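Long-range contacts in bile salt hydrolase/transferase (Clostridium perfringens, PDB 2BJF), which hydrolyses the amide bond of glycine- and taurine-conjugated bile salts, releasing free bile acids, and can also join bile acids to amines: residues I30-R35 with K51-G56; D69-K74 with S280-E285; V259-G264 with K272-Q277; T293-Q298 with Y319-S324. One frame throughout, in Å; residues are numbered along the deposited sequence.

Contact 1. Residues I30-R35 with K51-G56; sequences IIFIPR and KYAVLG
Two neighbouring antiparallel strands of a beta-sheet in this Ntn hydrolase meet here, 30-33 against 54-56, with Ile31 opposite Gly56 and Ile33 opposite Val54 as the hydrogen-bonded pairs. Each of these pairs closes a ring of two backbone bonds. Ile31 N gives to Gly56 O at 2.7 Å, and Gly56 N returns a longer bond to Ile31 O at 3.1 Å. One step on, Ile33 N to Val54 O and Val54 N to Ile33 O are both 2.8 Å. Between them Phe32 faces Leu55 as a non-hydrogen-bonded pair, where Phe32 CA comes within 3.3 Å of Val54 O in a CA-H...O contact.

The side chains separate onto two faces. On one, Leu55 CD1 sits between Ile30 CG2 (3.7 Å away) and Phe32 CB, lying at the edge of the Phe32 ring. The benzyl group of Phe32 extends with CG anti to the backbone N (chi1 171°), which brings CE1 toward Ala53 CB, 4.2 Å off. Ile302 covers Ile30 and Leu55 on this side. On the other face Ile33 and Val54 lie next to each other under Phe67, which also touches Ile31.

Past the strand ends, Arg35 lays its CG against Lys51 O at 3.7 Å, and its guanidinium goes on to salt bridges with Glu73 and Asp310. Strand 315-318 bonds to the other edge of strand 29-33, which is thus an inner strand of one of the two antiparallel sheets stacked in the Ntn-hydrolase fold.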
loop_
_atom_site.group_PDB
_atom_site.type_symbol
_atom_site.label_atom_id
_atom_site.label_comp_id
_atom_site.label_asym_id
_atom_site.label_seq_id
_atom_site.Cartn_x
_atom_site.Cartn_y
_atom_site.Cartn_z
ATOM N N ILE A 30 -12.506 36.387 8.783
ATOM C CA ILE A 30 -12.980 36.525 7.416
ATOM C C ILE A 30 -12.989 38.018 7.094
ATOM O O ILE A 30 -13.677 38.804 7.753
ATOM C CB ILE A 30 -14.369 35.876 7.197
ATOM C CG1 ILE A 30 -14.339 34.380 7.544
ATOM C CG2 ILE A 30 -14.812 36.044 5.751
ATOM C CD1 ILE A 30 -14.538 34.063 9.022
ATOM N N ILE A 31 -12.199 38.395 6.092
ATOM C CA ILE A 31 -11.939 39.799 5.775
ATOM C C ILE A 31 -12.624 40.224 4.480
ATOM O O ILE A 31 -12.467 39.576 3.441
ATOM C CB ILE A 31 -10.413 40.078 5.671
ATOM C CG1 ILE A 31 -9.701 39.692 6.973
ATOM C CG2 ILE A 31 -10.138 41.541 5.314
ATOM C CD1 ILE A 31 -8.187 39.667 6.863
ATOM N N PHE A 32 -13.385 41.313 4.561
ATOM C CA PHE A 32 -13.989 41.946 3.393
ATOM C C PHE A 32 -13.293 43.271 3.100
ATOM O O PHE A 32 -13.152 44.115 3.989
ATOM C CB PHE A 32 -15.492 42.177 3.608
ATOM C CG PHE A 32 -16.140 43.011 2.532
ATOM C CD1 PHE A 32 -16.518 42.437 1.321
ATOM C CD2 PHE A 32 -16.370 44.373 2.728
ATOM C CE1 PHE A 32 -17.114 43.201 0.321
ATOM C CE2 PHE A 32 -16.964 45.148 1.732
ATOM C CZ PHE A 32 -17.338 44.560 0.526
ATOM N N ILE A 33 -12.863 43.440 1.852
ATOM C CA ILE A 33 -12.275 44.697 1.393
ATOM C C ILE A 33 -13.099 45.236 0.223
ATOM O O ILE A 33 -13.257 44.548 -0.787
ATOM C CB ILE A 33 -10.791 44.535 0.959
ATOM C CG1 ILE A 33 -9.981 43.790 2.029
ATOM C CG2 ILE A 33 -10.170 45.901 0.663
ATOM C CD1 ILE A 33 -8.564 43.424 1.599
ATOM N N PRO A 34 -13.634 46.466 0.356
ATOM C CA PRO A 34 -14.433 47.063 -0.716
ATOM C C PRO A 34 -13.577 47.539 -1.892
ATOM O O PRO A 34 -12.346 47.491 -1.822
ATOM C CB PRO A 34 -15.102 48.256 -0.025
ATOM C CG PRO A 34 -14.156 48.638 1.054
ATOM C CD PRO A 34 -13.522 47.358 1.525
ATOM N N ARG A 35 -14.238 47.988 -2.959
ATOM C CA ARG A 35 -13.563 48.563 -4.125
ATOM C C ARG A 35 -12.832 49.845 -3.750
ATOM O O ARG A 35 -13.222 50.532 -2.798
ATOM C CB ARG A 35 -14.576 48.905 -5.221
ATOM C CG ARG A 35 -15.372 47.744 -5.779
ATOM C CD ARG A 35 -16.632 48.278 -6.441
ATOM N NE ARG A 35 -17.456 47.228 -7.033
ATOM C CZ ARG A 35 -18.723 47.388 -7.407
ATOM N NH1 ARG A 35 -19.330 48.558 -7.245
ATOM N NH2 ARG A 35 -19.389 46.372 -7.940
ATOM N N LYS A 51 -9.175 47.105 -7.181
ATOM C CA LYS A 51 -10.097 47.404 -8.270
ATOM C C LYS A 51 -11.424 46.713 -7.976
ATOM O O LYS A 51 -12.492 47.312 -8.110
ATOM C CB LYS A 51 -9.524 46.944 -9.617
ATOM C CG LYS A 51 -10.419 47.235 -10.815
ATOM C CD LYS A 51 -9.833 46.671 -12.098
ATOM C CE LYS A 51 -10.770 46.893 -13.273
ATOM N NZ LYS A 51 -10.195 46.378 -14.546
ATOM N N TYR A 52 -11.336 45.451 -7.557
ATOM C CA TYR A 52 -12.510 44.654 -7.217
ATOM C C TYR A 52 -12.591 44.399 -5.715
ATOM O O TYR A 52 -11.565 44.319 -5.033
ATOM C CB TYR A 52 -12.485 43.320 -7.971
ATOM C CG TYR A 52 -12.397 43.460 -9.478
ATOM C CD1 TYR A 52 -13.415 44.084 -10.201
ATOM C CD2 TYR A 52 -11.299 42.962 -10.181
ATOM C CE1 TYR A 52 -13.340 44.214 -11.584
ATOM C CE2 TYR A 52 -11.216 43.086 -11.567
ATOM C CZ TYR A 52 -12.240 43.715 -12.260
ATOM O OH TYR A 52 -12.165 43.841 -13.629
ATOM N N ALA A 53 -13.819 44.282 -5.211
ATOM C CA ALA A 53 -14.061 43.935 -3.813
ATOM C C ALA A 53 -13.634 42.494 -3.549
ATOM O O ALA A 53 -13.770 41.638 -4.420
ATOM C CB ALA A 53 -15.524 44.130 -3.462
ATOM N N VAL A 54 -13.121 42.243 -2.346
ATOM C CA VAL A 54 -12.526 40.953 -1.987
ATOM C C VAL A 54 -13.135 40.408 -0.692
ATOM O O VAL A 54 -13.407 41.169 0.237
ATOM C CB VAL A 54 -10.980 41.077 -1.827
ATOM C CG1 VAL A 54 -10.355 39.764 -1.372
ATOM C CG2 VAL A 54 -10.332 41.545 -3.130
ATOM N N LEU A 55 -13.348 39.093 -0.646
ATOM C CA LEU A 55 -13.766 38.406 0.576
ATOM C C LEU A 55 -13.009 37.092 0.738
ATOM O O LEU A 55 -12.938 36.292 -0.196
ATOM C CB LEU A 55 -15.276 38.140 0.574
ATOM C CG LEU A 55 -15.857 37.452 1.820
ATOM C CD1 LEU A 55 -15.847 38.388 3.022
ATOM C CD2 LEU A 55 -17.264 36.933 1.559
ATOM N N GLY A 56 -12.449 36.874 1.926
ATOM C CA GLY A 56 -11.762 35.618 2.220
ATOM C C GLY A 56 -11.186 35.516 3.617
ATOM O O GLY A 56 -11.287 36.449 4.414
#

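Contact 2. Residues D69-K74 with S280-E285; sequences DGMNEK and SCMCLE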
loop_
_atom_site.group_PDB
_atom_site.type_symbol
_atom_site.label_atom_id
_atom_site.label_comp_id
_atom_site.label_asym_id
_atom_site.label_seq_id
_atom_site.Cartn_x
_atom_site.Cartn_y
_atom_site.Cartn_z
ATOM N N ASP A 69 -7.000 32.319 1.686
ATOM C CA ASP A 69 -7.838 31.995 0.531
ATOM C C ASP A 69 -8.985 32.992 0.447
ATOM O O ASP A 69 -9.431 33.522 1.466
ATOM C CB ASP A 69 -8.376 30.557 0.585
ATOM C CG ASP A 69 -9.019 30.217 1.916
ATOM O OD1 ASP A 69 -8.278 29.857 2.852
ATOM O OD2 ASP A 69 -10.262 30.297 2.018
ATOM N N GLY A 70 -9.454 33.246 -0.768
ATOM C CA GLY A 70 -10.532 34.202 -0.970
ATOM C C GLY A 70 -11.010 34.294 -2.402
ATOM O O GLY A 70 -10.539 33.568 -3.279
ATOM N N MET A 71 -11.959 35.194 -2.628
ATOM C CA MET A 71 -12.483 35.451 -3.961
ATOM C C MET A 71 -12.771 36.934 -4.132
ATOM O O MET A 71 -12.789 37.686 -3.154
ATOM C CB MET A 71 -13.765 34.646 -4.198
ATOM C CG MET A 71 -14.900 35.029 -3.270
ATOM S SD MET A 71 -16.392 34.067 -3.523
ATOM C CE MET A 71 -16.988 34.077 -1.845
ATOM N N ASN A 72 -12.992 37.352 -5.374
ATOM C CA ASN A 72 -13.490 38.699 -5.631
ATOM C C ASN A 72 -14.928 38.705 -6.166
ATOM O O ASN A 72 -15.525 37.648 -6.395
ATOM C CB ASN A 72 -12.524 39.507 -6.519
ATOM C CG ASN A 72 -12.423 38.978 -7.943
ATOM O OD1 ASN A 72 -13.348 38.361 -8.472
ATOM N ND2 ASN A 72 -11.289 39.246 -8.580
ATOM N N GLU A 73 -15.467 39.907 -6.356
ATOM C CA GLU A 73 -16.845 40.109 -6.815
ATOM C C GLU A 73 -17.123 39.585 -8.227
ATOM O O GLU A 73 -18.283 39.466 -8.629
ATOM C CB GLU A 73 -17.189 41.598 -6.754
ATOM C CG GLU A 73 -16.234 42.473 -7.553
ATOM C CD GLU A 73 -16.701 43.905 -7.646
ATOM O OE1 GLU A 73 -17.686 44.166 -8.369
ATOM O OE2 GLU A 73 -16.074 44.769 -7.002
ATOM N N LYS A 74 -16.060 39.291 -8.974
ATOM C CA LYS A 74 -16.183 38.841 -10.362
ATOM C C LYS A 74 -16.200 37.318 -10.483
ATOM O O LYS A 74 -16.378 36.777 -11.578
ATOM C CB LYS A 74 -15.055 39.426 -11.225
ATOM C CG LYS A 74 -14.932 40.955 -11.193
ATOM C CD LYS A 74 -16.216 41.676 -11.612
ATOM C CE LYS A 74 -16.477 41.567 -13.106
ATOM N NZ LYS A 74 -17.667 42.366 -13.509
ATOM N N SER A 280 -12.969 25.709 3.854
ATOM C CA SER A 280 -13.702 26.776 3.182
ATOM C C SER A 280 -14.212 26.317 1.821
ATOM O O SER A 280 -13.583 25.496 1.153
ATOM C CB SER A 280 -12.833 28.027 3.035
ATOM O OG SER A 280 -11.773 27.824 2.119
ATOM N N CYS A 281 -15.366 26.847 1.433
ATOM C CA CYS A 281 -15.964 26.571 0.135
ATOM C C CYS A 281 -16.634 27.837 -0.365
ATOM O O CYS A 281 -17.606 28.308 0.225
ATOM C CB CYS A 281 -16.984 25.436 0.235
ATOM S SG CYS A 281 -17.830 25.064 -1.319
ATOM N N MET A 282 -16.103 28.387 -1.450
ATOM C CA MET A 282 -16.626 29.615 -2.030
ATOM C C MET A 282 -17.506 29.303 -3.228
ATOM O O MET A 282 -17.078 28.614 -4.155
ATOM C CB MET A 282 -15.472 30.527 -2.461
ATOM C CG MET A 282 -14.646 31.065 -1.306
ATOM S SD MET A 282 -13.069 31.765 -1.826
ATOM C CE MET A 282 -12.010 30.322 -1.766
ATOM N N CYS A 283 -18.741 29.795 -3.200
ATOM C CA CYS A 283 -19.585 29.751 -4.385
ATOM C C CYS A 283 -19.276 30.997 -5.198
ATOM O O CYS A 283 -19.733 32.098 -4.877
ATOM C CB CYS A 283 -21.068 29.679 -4.028
ATOM S SG CYS A 283 -22.115 29.548 -5.490
ATOM N N LEU A 284 -18.485 30.807 -6.249
ATOM C CA LEU A 284 -17.888 31.919 -6.990
ATOM C C LEU A 284 -18.899 32.855 -7.663
ATOM O O LEU A 284 -18.724 34.074 -7.629
ATOM C CB LEU A 284 -16.849 31.400 -7.994
ATOM C CG LEU A 284 -15.643 30.648 -7.411
ATOM C CD1 LEU A 284 -14.837 29.990 -8.518
ATOM C CD2 LEU A 284 -14.753 31.558 -6.563
ATOM N N GLU A 285 -19.948 32.291 -8.259
ATOM C CA GLU A 285 -21.000 33.094 -8.900
ATOM C C GLU A 285 -21.750 33.973 -7.901
ATOM O O GLU A 285 -22.059 35.132 -8.192
ATOM C CB GLU A 285 -22.003 32.204 -9.642
ATOM C CG GLU A 285 -21.522 31.673 -10.989
ATOM C CD GLU A 285 -20.754 30.364 -10.888
ATOM O OE1 GLU A 285 -20.451 29.912 -9.763
ATOM O OE2 GLU A 285 -20.452 29.781 -11.951
HETATM O O HOH W 1 -18.094 36.482 -6.404
HETATM O O HOH W 2 -20.435 37.847 -6.739
#
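The thioether chains of Met71 and Met282 lie alongside each other, running opposite ways, where the two beta-sheets of the Ntn-hydrolase sandwich face one another. Strands 70-72 and 280-283 run nearly parallel, 12° apart, with their axes 8.2 Å from each other, so side chains fill the gap. Met282 SD lies against the Gly70 peptide, 3.3 Å from Gly70 C, and also touches Met71 CB at 3.8 Å. Met71 CG sits between its own backbone N and carbonyl carbon (chi1 63°), and the chain bends at chi3; this carries SD to 3.8 Å from Met282 CB and CE to Met282 CG. Leu284 CD2 closes on Met71 CB from the end of the strand.

At the other end the chemistry turns polar. Ser280 OG donates to Asp69 OD2 at 2.9 Å, arriving from above the carboxylate, 58° out of its plane. Tyr289 also bonds OD2, while OD1 takes a salt bridge from Arg18 and a hydrogen bond from Tyr278. This buried carboxylate is therefore held by several donors, and probably steadies Arg18, a deoxycholate-binding residue.

Tyr289 packs on both methionines, and Phe16 on Met282. Beyond them Asn72 folds into an Asx turn, its OD1 accepting from Lys74 N. A water joins the two chains past the apolar layer, lying 2.8 Å from both Asn72 O and Leu284 O.

Contact 3. Residues V259-G264 with K272-Q277; sequences VAMVRG and KSDLTQ
The chain doubles back across these segments, 260-264 and 273-276 running 164° apart, with Met261 and Leu275 CA atoms 4.9 Å from each other. A loop after helix 249-257 thus lies along the start of strand 275-283, a strand of the Ntn-hydrolase sheet. Thr276 OG1 takes the hydrogen bond from Met261 N at 2.8 Å, in place of a backbone carbonyl; Thr276 N returns only a weak bond to Met261 O. The hydroxyl also bonds Asp21, which ties the loop to strand 14-22.

Met261 crosses Asp274 at a slant. Its extended chain carries SD to 3.5 Å from Asp274 OD2, with CE a little farther from the same oxygen, while its CB rests by Asp274 O. The Asp274 side chain comes within about 5 Å of a bound taurine, so this packing lies beside that product's pocket.

Arg263 crosses Leu275 on the other side of the strand. Leu275 CD2 nestles against Arg263 CA, and CD1 covers one face of the guanidinium, 3.3 Å above its plane and toward the rim. The bend at chi3 (-63°) turns the charged group back over the leucine, and NE pairs with Glu251 of the second subunit. Ser273 bonds Asp243 of that subunit.

Between the loop and the strand, a water sits 2.8 Å from Val262 O and 2.9 Å from Asp274 O.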
loop_
_atom_site.group_PDB
_atom_site.type_symbol
_atom_site.label_atom_id
_atom_site.label_comp_id
_atom_site.label_asym_id
_atom_site.label_seq_id
_atom_site.Cartn_x
_atom_site.Cartn_y
_atom_site.Cartn_z
ATOM N N VAL A 259 -9.599 13.786 3.433
ATOM C CA VAL A 259 -8.178 14.130 3.514
ATOM C C VAL A 259 -7.863 15.085 4.672
ATOM O O VAL A 259 -6.760 15.629 4.761
ATOM C CB VAL A 259 -7.635 14.689 2.166
ATOM C CG1 VAL A 259 -7.572 13.584 1.114
ATOM C CG2 VAL A 259 -8.474 15.870 1.671
ATOM N N ALA A 260 -8.836 15.267 5.563
ATOM C CA ALA A 260 -8.667 16.122 6.733
ATOM C C ALA A 260 -7.795 15.456 7.796
ATOM O O ALA A 260 -7.908 14.253 8.042
ATOM C CB ALA A 260 -10.027 16.502 7.315
ATOM N N MET A 261 -6.918 16.244 8.413
ATOM C CA MET A 261 -6.061 15.752 9.491
ATOM C C MET A 261 -6.808 15.729 10.821
ATOM O O MET A 261 -7.611 16.623 11.108
ATOM C CB MET A 261 -4.792 16.596 9.611
ATOM C CG MET A 261 -3.860 16.476 8.420
ATOM S SD MET A 261 -2.443 17.574 8.553
ATOM C CE MET A 261 -1.719 17.366 6.930
ATOM N N VAL A 262 -6.525 14.702 11.618
ATOM C CA VAL A 262 -7.220 14.435 12.880
ATOM C C VAL A 262 -6.237 14.557 14.046
ATOM O O VAL A 262 -5.115 14.051 13.969
ATOM C CB VAL A 262 -7.854 13.014 12.874
ATOM C CG1 VAL A 262 -8.657 12.761 14.143
ATOM C CG2 VAL A 262 -8.736 12.816 11.643
ATOM N N ARG A 263 -6.663 15.226 15.118
ATOM C CA ARG A 263 -5.804 15.479 16.281
ATOM C C ARG A 263 -5.106 14.226 16.803
ATOM O O ARG A 263 -5.751 13.205 17.057
ATOM C CB ARG A 263 -6.597 16.141 17.416
ATOM C CG ARG A 263 -5.722 16.823 18.463
ATOM C CD ARG A 263 -6.535 17.372 19.634
ATOM N NE ARG A 263 -7.482 18.409 19.229
ATOM C CZ ARG A 263 -7.196 19.703 19.117
ATOM N NH1 ARG A 263 -5.973 20.155 19.373
ATOM N NH2 ARG A 263 -8.144 20.552 18.742
ATOM N N GLY A 264 -3.785 14.317 16.947
ATOM C CA GLY A 264 -2.990 13.254 17.555
ATOM C C GLY A 264 -2.164 12.393 16.615
ATOM O O GLY A 264 -1.116 11.878 17.012
ATOM N N LYS A 272 3.615 18.798 18.059
ATOM C CA LYS A 272 2.303 19.434 17.989
ATOM C C LYS A 272 1.438 18.698 16.973
ATOM O O LYS A 272 1.948 18.174 15.979
ATOM C CB LYS A 272 2.432 20.905 17.586
ATOM C CG LYS A 272 2.904 21.834 18.700
ATOM C CD LYS A 272 3.158 23.248 18.183
ATOM C CE LYS A 272 4.561 23.379 17.606
ATOM N NZ LYS A 272 4.795 24.671 16.900
ATOM N N SER A 273 0.133 18.658 17.226
ATOM C CA SER A 273 -0.803 18.016 16.310
ATOM C C SER A 273 -1.174 18.929 15.145
ATOM O O SER A 273 -1.712 20.023 15.341
ATOM C CB SER A 273 -2.062 17.550 17.046
ATOM O OG SER A 273 -1.773 16.454 17.893
ATOM N N ASP A 274 -0.863 18.470 13.938
ATOM C CA ASP A 274 -1.274 19.139 12.711
ATOM C C ASP A 274 -2.747 18.814 12.473
ATOM O O ASP A 274 -3.137 17.643 12.480
ATOM C CB ASP A 274 -0.413 18.651 11.541
ATOM C CG ASP A 274 -0.346 19.645 10.391
ATOM O OD1 ASP A 274 -1.018 20.696 10.439
ATOM O OD2 ASP A 274 0.391 19.364 9.422
ATOM N N LEU A 275 -3.561 19.852 12.288
ATOM C CA LEU A 275 -5.011 19.695 12.143
ATOM C C LEU A 275 -5.526 20.380 10.890
ATOM O O LEU A 275 -4.942 21.361 10.433
ATOM C CB LEU A 275 -5.749 20.318 13.340
ATOM C CG LEU A 275 -5.283 20.145 14.786
ATOM C CD1 LEU A 275 -6.208 20.902 15.732
ATOM C CD2 LEU A 275 -5.220 18.685 15.167
ATOM N N THR A 276 -6.632 19.872 10.348
ATOM C CA THR A 276 -7.430 20.652 9.407
ATOM C C THR A 276 -8.198 21.663 10.257
ATOM O O THR A 276 -9.260 21.351 10.812
ATOM C CB THR A 276 -8.370 19.771 8.560
ATOM O OG1 THR A 276 -7.582 18.893 7.748
ATOM C CG2 THR A 276 -9.254 20.629 7.652
ATOM N N GLN A 277 -7.638 22.865 10.364
ATOM C CA GLN A 277 -8.184 23.917 11.224
ATOM C C GLN A 277 -9.539 24.411 10.730
ATOM O O GLN A 277 -10.452 24.636 11.528
ATOM C CB GLN A 277 -7.203 25.088 11.341
ATOM C CG GLN A 277 -5.856 24.733 11.971
ATOM C CD GLN A 277 -5.889 24.619 13.493
ATOM O OE1 GLN A 277 -4.939 24.126 14.102
ATOM N NE2 GLN A 277 -6.971 25.080 14.112
HETATM O O HOH W 3 -2.699 15.430 14.263
#

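Contact 4. Residues T293-Q298 with Y319-S324; sequences TYENNQ and YNKTLS
Thr293 lays its CG2 methyl over one face of the Tyr319 ring, 3.4 Å from CZ, while its hydroxyl serves two backbone partners. OG1 donates to Asn320 O at 2.8 Å, in the carbonyl plane and on a lone pair, and accepts from Asn296 N as an ST motif.

Asn296 carries the middle. A chi1 of 180° turns CG away from the backbone N, and the amide reaches across the other loop. Its OD1 is gripped from opposite faces of the amide plane, by Ser324 N at 3.0 Å and by Gln298 N, the latter closing an Asx turn. Its ND2 makes a weak bond to Asn320 OD1, the two amide planes standing 50° apart. Asn320 OD1 closes a second Asx turn with Thr322 N, so each loop is folded by an asparagine that also meets the other. Farther along, Ser324 OG donates to Gln298 OE1 at 2.9 Å from above the amide plane.

Glu295 and Lys321 run alongside each other in the same direction, Lys321 CE near Glu295 OE2, and end in a long salt bridge, OE2 to NZ 3.5 Å. A water bridges Glu295 OE1 and Tyr319 OH.

The loops follow strands 288-293 and 315-318. Tyr319 rests against Tyr278 of strand 275-283, Tyr294 stacks on His254 in helix 249-257 of the second subunit, and Leu323 packs on Ile250 of the same second subunit.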
loop_
_atom_site.group_PDB
_atom_site.type_symbol
_atom_site.label_atom_id
_atom_site.label_comp_id
_atom_site.label_asym_id
_atom_site.label_seq_id
_atom_site.Cartn_x
_atom_site.Cartn_y
_atom_site.Cartn_z
ATOM N N THR A 293 -15.065 24.851 10.963
ATOM C CA THR A 293 -13.778 24.752 11.644
ATOM C C THR A 293 -13.624 23.414 12.359
ATOM O O THR A 293 -14.592 22.658 12.489
ATOM C CB THR A 293 -13.573 25.904 12.657
ATOM O OG1 THR A 293 -14.554 25.814 13.699
ATOM C CG2 THR A 293 -13.688 27.259 11.968
ATOM N N TYR A 294 -12.410 23.131 12.826
ATOM C CA TYR A 294 -12.147 21.912 13.588
ATOM C C TYR A 294 -13.048 21.837 14.824
ATOM O O TYR A 294 -13.576 20.772 15.157
ATOM C CB TYR A 294 -10.670 21.822 13.998
ATOM C CG TYR A 294 -10.264 20.426 14.410
ATOM C CD1 TYR A 294 -9.731 19.537 13.478
ATOM C CD2 TYR A 294 -10.435 19.984 15.723
ATOM C CE1 TYR A 294 -9.370 18.242 13.842
ATOM C CE2 TYR A 294 -10.080 18.691 16.098
ATOM C CZ TYR A 294 -9.548 17.828 15.150
ATOM O OH TYR A 294 -9.193 16.548 15.506
ATOM N N GLU A 295 -13.230 22.982 15.478
ATOM C CA GLU A 295 -14.009 23.078 16.709
ATOM C C GLU A 295 -15.517 23.085 16.453
ATOM O O GLU A 295 -16.280 22.494 17.218
ATOM C CB GLU A 295 -13.609 24.334 17.488
ATOM C CG GLU A 295 -12.171 24.333 18.012
ATOM C CD GLU A 295 -11.152 24.922 17.035
ATOM O OE1 GLU A 295 -11.470 25.131 15.841
ATOM O OE2 GLU A 295 -10.015 25.182 17.479
ATOM N N ASN A 296 -15.935 23.764 15.385
ATOM C CA ASN A 296 -17.352 23.879 15.038
ATOM C C ASN A 296 -17.625 23.455 13.600
ATOM O O ASN A 296 -17.291 24.175 12.658
ATOM C CB ASN A 296 -17.848 25.314 15.266
ATOM C CG ASN A 296 -19.322 25.493 14.919
ATOM O OD1 ASN A 296 -20.087 24.530 14.864
ATOM N ND2 ASN A 296 -19.726 26.739 14.691
ATOM N N ASN A 297 -18.254 22.295 13.440
ATOM C CA ASN A 297 -18.494 21.739 12.112
ATOM C C ASN A 297 -19.700 22.309 11.362
ATOM O O ASN A 297 -19.870 22.024 10.174
ATOM C CB ASN A 297 -18.549 20.205 12.158
ATOM C CG ASN A 297 -19.726 19.677 12.960
ATOM O OD1 ASN A 297 -20.201 20.318 13.897
ATOM N ND2 ASN A 297 -20.193 18.487 12.599
ATOM N N GLN A 298 -20.530 23.115 12.030
ATOM C CA GLN A 298 -21.614 23.787 11.310
ATOM C C GLN A 298 -21.045 24.786 10.309
ATOM O O GLN A 298 -20.161 25.582 10.639
ATOM C CB GLN A 298 -22.626 24.484 12.229
ATOM C CG GLN A 298 -23.845 24.970 11.427
ATOM C CD GLN A 298 -24.825 25.839 12.197
ATOM O OE1 GLN A 298 -24.457 26.579 13.111
ATOM N NE2 GLN A 298 -26.089 25.771 11.800
ATOM N N TYR A 319 -13.945 34.500 13.366
ATOM C CA TYR A 319 -13.694 33.084 13.110
ATOM C C TYR A 319 -14.436 32.230 14.143
ATOM O O TYR A 319 -14.190 32.345 15.344
ATOM C CB TYR A 319 -12.184 32.845 13.183
ATOM C CG TYR A 319 -11.691 31.452 12.860
ATOM C CD1 TYR A 319 -11.622 31.001 11.541
ATOM C CD2 TYR A 319 -11.243 30.604 13.871
ATOM C CE1 TYR A 319 -11.141 29.726 11.241
ATOM C CE2 TYR A 319 -10.762 29.329 13.582
ATOM C CZ TYR A 319 -10.711 28.900 12.266
ATOM O OH TYR A 319 -10.237 27.640 11.978
ATOM N N ASN A 320 -15.350 31.388 13.664
ATOM C CA ASN A 320 -16.246 30.630 14.539
ATOM C C ASN A 320 -15.673 29.282 14.977
ATOM O O ASN A 320 -15.681 28.318 14.212
ATOM C CB ASN A 320 -17.611 30.439 13.860
ATOM C CG ASN A 320 -18.685 29.936 14.817
ATOM O OD1 ASN A 320 -18.422 29.126 15.708
ATOM N ND2 ASN A 320 -19.911 30.409 14.624
ATOM N N LYS A 321 -15.192 29.221 16.216
ATOM C CA LYS A 321 -14.666 27.974 16.779
ATOM C C LYS A 321 -15.430 27.530 18.033
ATOM O O LYS A 321 -14.858 26.941 18.957
ATOM C CB LYS A 321 -13.151 28.073 17.027
ATOM C CG LYS A 321 -12.698 29.261 17.873
ATOM C CD LYS A 321 -11.173 29.372 17.914
ATOM C CE LYS A 321 -10.548 28.294 18.794
ATOM N NZ LYS A 321 -9.061 28.292 18.701
ATOM N N THR A 322 -16.730 27.811 18.048
ATOM C CA THR A 322 -17.607 27.382 19.133
ATOM C C THR A 322 -18.675 26.463 18.554
ATOM O O THR A 322 -19.503 26.896 17.750
ATOM C CB THR A 322 -18.258 28.590 19.845
ATOM O OG1 THR A 322 -17.238 29.507 20.258
ATOM C CG2 THR A 322 -19.049 28.140 21.071
ATOM N N LEU A 323 -18.640 25.195 18.959
ATOM C CA LEU A 323 -19.525 24.170 18.400
ATOM C C LEU A 323 -21.000 24.564 18.496
ATOM O O LEU A 323 -21.496 24.903 19.574
ATOM C CB LEU A 323 -19.275 22.808 19.065
ATOM C CG LEU A 323 -20.048 21.584 18.552
ATOM C CD1 LEU A 323 -19.773 21.310 17.078
ATOM C CD2 LEU A 323 -19.723 20.356 19.392
ATOM N N SER A 324 -21.679 24.529 17.352
ATOM C CA SER A 324 -23.095 24.872 17.269
ATOM C C SER A 324 -23.945 23.617 17.106
ATOM O O SER A 324 -23.902 22.950 16.066
ATOM C CB SER A 324 -23.349 25.850 16.119
ATOM O OG SER A 324 -24.730 26.153 15.997
HETATM O O HOH W 4 -9.413 26.291 14.202
HETATM O O HOH W 5 -17.472 26.958 12.123
HETATM O O HOH W 6 -22.750 20.945 14.547
#

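Overall arrangement
Contacts 1 and 2 are buried, their side chains mostly apolar apart from Asp69 and its donors. Both reach the same sheet, in which strands 54-61 and 70-72 are neighbours, and Arg35 of contact 1 pairs with Glu73 of contact 2. The first is backbone pairing within that sheet, the second side-chain packing between sheets. Contacts 2 and 3 use opposite ends of strand 275-283, on opposite sides of the chain's centre. Contact 3 is also mostly buried, although it borders the second subunit. Contact 4, only partly buried, depends on side-chain amides, hydroxyls and waters. It joins contact 3 through Tyr294, which bonds Gln277 and Arg263, and it too touches the second subunit, whereas contacts 1 and 2 touch no other chain.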